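Virulence protein vsdE (Salmonella enterica, PDB 5LQ7) is a cysteine hydrolase of the papain-like peptidase clan, a Salmonella virulence effector that suppresses immune responses of the host. Local coordinates at residues A38-S43 with S95-A100; S73-L78 with V104-A109. The protein carries 5 engineered substitutions. All blocks are in the same frame, centred on the assembly; numbering follows the deposited sequence. Where two conformers were deposited one is given.

Contact 1. Residues A38-S43 with S95-A100; sequences ALSIES and SSKNTA. Engineered in segment 38-43: Ser40 (natural residue Cys).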
ATOM      1  N   ALA A  38      -3.998 -14.425  -5.792  1.00 16.75           N
ATOM      2  CA  ALA A  38      -3.654 -13.127  -6.333  1.00 16.18           C
ATOM      3  C   ALA A  38      -2.165 -12.843  -6.453  1.00 18.07           C
ATOM      4  O   ALA A  38      -1.706 -12.171  -7.383  1.00 18.31           O
ATOM      5  CB  ALA A  38      -4.313 -12.035  -5.535  1.00 16.15           C
ATOM      6  N   LEU A  39      -1.389 -13.336  -5.515  1.00 15.60           N
ATOM      7  CA  LEU A  39      -0.049 -12.838  -5.333  1.00 16.50           C
ATOM      8  C   LEU A  39       0.953 -13.519  -6.228  1.00 21.22           C
ATOM      9  O   LEU A  39       0.947 -14.742  -6.309  1.00 21.02           O
ATOM     10  CB  LEU A  39       0.330 -13.031  -3.860  1.00 17.35           C
ATOM     11  CG  LEU A  39       1.614 -12.400  -3.357  1.00 19.31           C
ATOM     12  CD1 LEU A  39       1.444 -10.907  -3.331  1.00 19.69           C
ATOM     13  CD2 LEU A  39       1.917 -12.877  -1.968  1.00 18.21           C
ATOM     14  N   SER A  40       1.810 -12.740  -6.893  1.00 16.08           N
ATOM     15  CA  SER A  40       3.011 -13.264  -7.570  1.00 17.27           C
ATOM     16  C   SER A  40       4.266 -12.756  -6.868  1.00 18.21           C
ATOM     17  O   SER A  40       4.341 -11.591  -6.438  1.00 17.36           O
ATOM     18  CB  SER A  40       3.062 -12.805  -9.031  1.00 20.71           C
ATOM     19  OG  SER A  40       2.049 -13.453  -9.767  1.00 29.29           O
ATOM     20  N   ILE A  41       5.259 -13.627  -6.741  1.00 18.79           N
ATOM     21  CA  ILE A  41       6.538 -13.315  -6.138  1.00 20.18           C
ATOM     22  C   ILE A  41       7.626 -13.476  -7.189  1.00 25.20           C
ATOM     23  O   ILE A  41       7.893 -14.593  -7.648  1.00 26.30           O
ATOM     24  CB  ILE A  41       6.790 -14.251  -4.953  1.00 22.17           C
ATOM     25  CG1 ILE A  41       5.670 -14.113  -3.916  1.00 21.91           C
ATOM     26  CG2 ILE A  41       8.157 -14.007  -4.323  1.00 24.68           C
ATOM     27  CD1 ILE A  41       5.793 -15.020  -2.705  1.00 27.43           C
ATOM     28  N   GLU A  42       8.230 -12.381  -7.599  1.00 20.39           N
ATOM     29  CA  GLU A  42       9.390 -12.425  -8.494  1.00 26.69           C
ATOM     30  C   GLU A  42      10.654 -12.315  -7.641  1.00 33.71           C
ATOM     31  O   GLU A  42      10.874 -11.310  -6.991  1.00 32.11           O
ATOM     32  CB  GLU A  42       9.307 -11.317  -9.506  1.00 30.18           C
ATOM     33  CG  GLU A  42      10.313 -11.391 -10.630  1.00 37.71           C
ATOM     34  CD  GLU A  42       9.742 -10.932 -11.951  1.00 48.04           C
ATOM     35  OE1 GLU A  42       9.060  -9.860 -11.995  1.00 37.81           O
ATOM     36  OE2 GLU A  42       9.973 -11.658 -12.951  1.00 57.07           O
ATOM     37  N   SER A  43      11.455 -13.377  -7.624  1.00 41.12           N
ATOM     38  CA  SER A  43      12.671 -13.452  -6.777  1.00 46.53           C
ATOM     39  C   SER A  43      14.014 -13.369  -7.526  1.00 45.40           C
ATOM     40  O   SER A  43      15.055 -13.282  -6.881  1.00 44.98           O
ATOM     41  CB  SER A  43      12.651 -14.733  -5.908  1.00 45.53           C
ATOM     42  OG  SER A  43      11.853 -15.761  -6.491  1.00 49.77           O
ATOM     43  N   SER A  95       3.428  -8.654  -6.658  1.00 13.69           N
ATOM     44  CA  SER A  95       2.439  -8.040  -7.492  1.00 13.32           C
ATOM     45  C   SER A  95       1.150  -8.834  -7.345  1.00 15.11           C
ATOM     46  O   SER A  95       1.159  -9.954  -6.798  1.00 15.71           O
ATOM     47  CB  SER A  95       2.875  -7.984  -8.948  1.00 15.14           C
ATOM     48  OG  SER A  95       3.092  -9.280  -9.448  1.00 16.12           O
ATOM     49  N   SER A  96       0.062  -8.226  -7.780  1.00 13.50           N
ATOM     50  CA  SER A  96      -1.260  -8.850  -7.662  1.00 16.26           C
ATOM     51  C   SER A  96      -1.973  -8.962  -9.010  1.00 17.92           C
ATOM     52  O   SER A  96      -1.991  -8.045  -9.785  1.00 17.85           O
ATOM     53  CB  SER A  96      -2.135  -8.068  -6.694  1.00 18.28           C
ATOM     54  OG  SER A  96      -3.474  -8.578  -6.765  1.00 20.16           O
ATOM     55  N   LYS A  97      -2.594 -10.127  -9.219  1.00 18.97           N
ATOM     56  CA  LYS A  97      -3.505 -10.373 -10.423  1.00 19.11           C
ATOM     57  C   LYS A  97      -4.876 -10.719  -9.906  1.00 24.06           C
ATOM     58  O   LYS A  97      -5.652 -11.420 -10.560  1.00 25.26           O
ATOM     59  CB  LYS A  97      -2.904 -11.491 -11.279  1.00 23.17           C
ATOM     60  CG  LYS A  97      -2.562 -12.728 -10.471  1.00 32.82           C
ATOM     61  CD  LYS A  97      -1.991 -13.862 -11.305  1.00 39.69           C
ATOM     62  CE  LYS A  97      -1.808 -15.126 -10.470  1.00 43.75           C
ATOM     63  NZ  LYS A  97      -0.965 -14.875  -9.241  1.00 43.00           N
ATOM     64  N   ASN A  98      -5.191 -10.218  -8.715  1.00 25.32           N
ATOM     65  CA  ASN A  98      -6.449 -10.499  -8.007  1.00 23.62           C
ATOM     66  C   ASN A  98      -7.739 -10.282  -8.840  1.00 25.10           C
ATOM     67  O   ASN A  98      -7.993  -9.186  -9.348  1.00 23.52           O
ATOM     68  CB  ASN A  98      -6.517  -9.562  -6.768  1.00 21.83           C
ATOM     69  CG  ASN A  98      -7.560  -9.979  -5.750  1.00 25.88           C
ATOM     70  OD1 ASN A  98      -8.184 -11.052  -5.858  1.00 22.46           O
ATOM     71  ND2 ASN A  98      -7.753  -9.128  -4.723  1.00 20.07           N
ATOM     72  N   THR A  99      -8.564 -11.325  -8.933  1.00 24.44           N
ATOM     73  CA  THR A  99      -9.855 -11.213  -9.625  1.00 23.89           C
ATOM     74  C   THR A  99     -11.012 -11.139  -8.637  1.00 22.78           C
ATOM     75  O   THR A  99     -12.170 -11.020  -9.038  1.00 28.06           O
ATOM     76  CB  THR A  99     -10.109 -12.449 -10.556  1.00 27.18           C
ATOM     77  OG1 THR A  99      -9.984 -13.655  -9.805  1.00 24.33           O
ATOM     78  CG2 THR A  99      -9.116 -12.483 -11.716  1.00 27.13           C
ATOM     79  N   ALA A 100     -10.705 -11.203  -7.344  1.00 22.72           N
ATOM     80  CA  ALA A 100     -11.739 -11.159  -6.290  1.00 23.55           C
ATOM     81  C   ALA A 100     -12.241  -9.719  -6.043  1.00 26.58           C
ATOM     82  O   ALA A 100     -11.801  -8.736  -6.683  1.00 22.44           O
ATOM     83  CB  ALA A 100     -11.173 -11.791  -5.004  1.00 24.68           C
TER
HETATM   84  O   HOH W   1       5.587 -10.329  -8.904  1.00 17.92           O
HETATM   85  O   HOH W   2       0.989 -10.833 -10.609  1.00 30.62           O
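Lys97 reaches back to Ala38 with both its backbone and its side chain. Its amide N gives Ala38 O a nearly straight 2.9 Å hydrogen bond (165° at the hydrogen), and its side chain bends at the last torsion (chi4 -55°), bringing NZ to a weak 3.4 Å bond with the same oxygen. NZ also reaches Ser40 OG weakly, but its stronger partner is Asp37 O, so the ammonium gathers carbonyls where helix 29-38 ends. Next along the chain, Ser40 N donates to Ser95 O at 2.9 Å and Ser95 N returns a 3.1 Å bond to Ser40 O. This is the hydrogen-bonded pair of a two-stranded antiparallel sheet; Leu39 and Ser96 form the adjacent non-hydrogen-bonded pair, their side chains turned to the face covered by helices 76-89 and 12-19. On the other face lie Ser95 and the engineered Ser40. One water joins Ser95 OG to Ser40 O, the latter bond weak, and a second stands 2.9 Å from both Ser40 OG and Ser95 OG. At the end of strand 94-96, Ser96 OG, trans to the backbone N (chi1 171°), accepts from Asn98 N in an ST turn, while Ala38 CB packs 3.5 Å from Asn98 CB.

Contact 2. Residues S73-L78 with V104-A109; sequences SGNAVL and VGLDSA. Engineered in segment 73-78: Ala76 (natural residue Cys).
Asn75 and Leu106 lie alongside each other, pointing opposite ways, just before helix 76-89. The engineered Ala76, a cysteine in the natural sequence, is the first residue of that helix; a cysteine there is consistent with the nucleophile position of papain-like hydrolases, and the backbone N of Ala76 binds a Tris molecule, probably from the crystallisation liquor. Asn75 is the N-cap. Its CG is anti to the backbone N (chi1 -170°), and chi2 of -43° turns OD1 to Val77 N, which donates to it at 3.1 Å, and ND2 to Leu106. ND2 lies 3.7 Å from Leu106 CB and donates to a water that donates to Leu106 O; a weak bond to Ser101 O adds a second acceptor. Leu106 keeps CG anti to the carbonyl carbon (chi1 -74°) and extends CD1 beneath the cap, 3.9 Å from Leu78 CB; it also touches Ile35 of helix 29-38. In one of two conformers, Val77 places CG1 3.6 Å from Ser108 CA at the start of helix 108-116. That helix has its own N-cap, Asp107, whose backbone N is bound by Glu31. Asp107 OD1 accepts from Ala109 N at 3.1 Å, the donor lying above the carboxylate plane.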
ATOM      1  N   SER A  73     -10.263  -4.757 -10.919  1.00 19.28           N
ATOM      2  CA  SER A  73      -9.585  -3.625 -10.240  1.00 17.76           C
ATOM      3  C   SER A  73      -8.623  -4.072  -9.149  1.00 17.75           C
ATOM      4  O   SER A  73      -7.743  -3.326  -8.766  1.00 18.54           O
ATOM      5  CB  SER A  73     -10.638  -2.674  -9.619  1.00 20.24           C
ATOM      6  OG  SER A  73     -11.403  -2.086 -10.655  1.00 25.97           O
ATOM      7  N   GLY A  74      -8.787  -5.274  -8.639  1.00 17.00           N
ATOM      8  CA  GLY A  74      -7.984  -5.696  -7.499  1.00 17.40           C
ATOM      9  C   GLY A  74      -8.434  -4.996  -6.252  1.00 17.42           C
ATOM     10  O   GLY A  74      -9.457  -4.240  -6.248  1.00 15.78           O
ATOM     11  N   ASN A  75      -7.732  -5.280  -5.164  1.00 13.80           N
ATOM     12  CA  ASN A  75      -8.173  -4.844  -3.849  1.00 12.08           C
ATOM     13  C   ASN A  75      -7.040  -3.983  -3.260  1.00 10.80           C
ATOM     14  O   ASN A  75      -5.922  -4.439  -3.174  1.00 11.30           O
ATOM     15  CB  ASN A  75      -8.439  -6.027  -2.897  1.00 14.94           C
ATOM     16  CG  ASN A  75      -9.132  -5.627  -1.595  1.00 18.40           C
ATOM     17  OD1 ASN A  75      -8.811  -4.609  -0.943  1.00 19.78           O
ATOM     18  ND2 ASN A  75     -10.089  -6.392  -1.207  1.00 17.15           N
ATOM     19  N   ALA A  76      -7.399  -2.782  -2.911  1.00  9.03           N
ATOM     20  CA  ALA A  76      -6.416  -1.794  -2.444  1.00  9.70           C
ATOM     21  C   ALA A  76      -5.617  -2.267  -1.230  1.00  9.50           C
ATOM     22  O   ALA A  76      -4.481  -1.826  -1.045  1.00  9.46           O
ATOM     23  CB  ALA A  76      -7.090  -0.500  -2.115  1.00 10.69           C
ATOM     24  N   VAL A  77      -6.194  -3.077  -0.352  1.00 10.72           N
ATOM     25  CA  VAL A  77      -5.470  -3.494   0.836  0.71 10.95           C
ATOM     26  C   VAL A  77      -4.266  -4.339   0.437  1.00 11.78           C
ATOM     27  O   VAL A  77      -3.160  -4.166   0.991  1.00 11.36           O
ATOM     28  CB  VAL A  77      -6.349  -4.310   1.792  0.71 14.18           C
ATOM     29  CG1 VAL A  77      -5.503  -4.713   3.032  0.71 12.89           C
ATOM     30  CG2 VAL A  77      -7.530  -3.482   2.242  0.71 16.48           C
ATOM     31  N   LEU A  78      -4.463  -5.220  -0.517  1.00  8.91           N
ATOM     32  CA  LEU A  78      -3.389  -6.091  -0.966  1.00  9.66           C
ATOM     33  C   LEU A  78      -2.375  -5.319  -1.828  1.00  9.09           C
ATOM     34  O   LEU A  78      -1.148  -5.440  -1.615  1.00 10.14           O
ATOM     35  CB  LEU A  78      -3.925  -7.273  -1.730  1.00 10.05           C
ATOM     36  CG  LEU A  78      -2.894  -8.316  -2.202  1.00 11.78           C
ATOM     37  CD1 LEU A  78      -2.037  -8.804  -1.015  1.00 14.36           C
ATOM     38  CD2 LEU A  78      -3.605  -9.428  -2.937  1.00 11.68           C
ATOM     39  N   VAL A 104     -14.673  -6.478  -0.460  1.00 23.34           N
ATOM     40  CA  VAL A 104     -14.893  -7.407   0.647  1.00 22.23           C
ATOM     41  C   VAL A 104     -14.003  -8.635   0.580  1.00 23.76           C
ATOM     42  O   VAL A 104     -13.555  -9.041  -0.472  1.00 21.82           O
ATOM     43  CB  VAL A 104     -16.379  -7.809   0.782  1.00 19.83           C
ATOM     44  CG1 VAL A 104     -17.240  -6.561   1.002  1.00 20.76           C
ATOM     45  CG2 VAL A 104     -16.828  -8.614  -0.409  1.00 21.30           C
ATOM     46  N   GLY A 105     -13.750  -9.201   1.751  1.00 26.62           N
ATOM     47  CA  GLY A 105     -13.040 -10.454   1.876  1.00 27.10           C
ATOM     48  C   GLY A 105     -11.554 -10.334   2.099  1.00 27.13           C
ATOM     49  O   GLY A 105     -10.880 -11.388   2.049  1.00 29.61           O
ATOM     50  N   LEU A 106     -11.009  -9.117   2.247  1.00 23.13           N
ATOM     51  CA  LEU A 106      -9.548  -8.961   2.633  1.00 23.15           C
ATOM     52  C   LEU A 106      -9.343  -7.986   3.771  1.00 25.83           C
ATOM     53  O   LEU A 106      -9.618  -6.805   3.652  1.00 27.63           O
ATOM     54  CB  LEU A 106      -8.660  -8.529   1.474  1.00 27.33           C
ATOM     55  CG  LEU A 106      -8.333  -9.560   0.408  1.00 27.16           C
ATOM     56  CD1 LEU A 106      -7.271  -8.965  -0.545  1.00 28.26           C
ATOM     57  CD2 LEU A 106      -7.849 -10.866   0.984  1.00 34.68           C
ATOM     58  N   ASP A 107      -8.821  -8.486   4.881  1.00 24.06           N
ATOM     59  CA  ASP A 107      -8.593  -7.689   6.089  1.00 26.73           C
ATOM     60  C   ASP A 107      -7.105  -7.310   6.106  1.00 22.64           C
ATOM     61  O   ASP A 107      -6.237  -8.157   5.851  1.00 18.35           O
ATOM     62  CB  ASP A 107      -8.979  -8.549   7.294  1.00 29.19           C
ATOM     63  CG  ASP A 107      -8.420  -8.051   8.632  1.00 37.21           C
ATOM     64  OD1 ASP A 107      -8.357  -6.839   8.903  1.00 39.98           O
ATOM     65  OD2 ASP A 107      -8.074  -8.928   9.443  1.00 51.53           O
ATOM     66  N   SER A 108      -6.828  -6.074   6.457  1.00 18.00           N
ATOM     67  CA  SER A 108      -5.454  -5.591   6.547  1.00 17.72           C
ATOM     68  C   SER A 108      -4.648  -6.390   7.574  1.00 16.99           C
ATOM     69  O   SER A 108      -3.426  -6.511   7.418  1.00 16.56           O
ATOM     70  CB  SER A 108      -5.337  -4.099   6.882  1.00 22.98           C
ATOM     71  OG  SER A 108      -5.814  -3.858   8.183  1.00 29.69           O
ATOM     72  N   ALA A 109      -5.291  -6.870   8.636  1.00 17.39           N
ATOM     73  CA  ALA A 109      -4.537  -7.638   9.637  1.00 19.36           C
ATOM     74  C   ALA A 109      -3.988  -8.929   9.049  1.00 18.21           C
ATOM     75  O   ALA A 109      -2.816  -9.281   9.251  1.00 17.02           O
ATOM     76  CB  ALA A 109      -5.386  -7.913  10.856  1.00 19.54           C
TER
HETATM   77  O   HOH W   3     -11.319  -6.185   1.521  1.00 26.60           O

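In the fold
Contacts 1 and 2 lie with centres about 12 Å apart and meet directly: the Ala38 methyl and Ser96 OG pack on CD2 of Leu78, and Asn98 lies against Asn75. The start of helix 76-89 therefore touches both, with its N-cap and first turn facing the segment 104-109 and Leu78 also facing the strand pair. Contact 1 is the more buried but lies farther from the centre of the chain, and backbone bonds between short strands dominate it. Contact 2, partly exposed, relies on apolar packing and a bridging water, its direct polar bonds being caps within each segment. Their segments alternate along the chain, and together they join helices 29-38, 76-89 and 108-116.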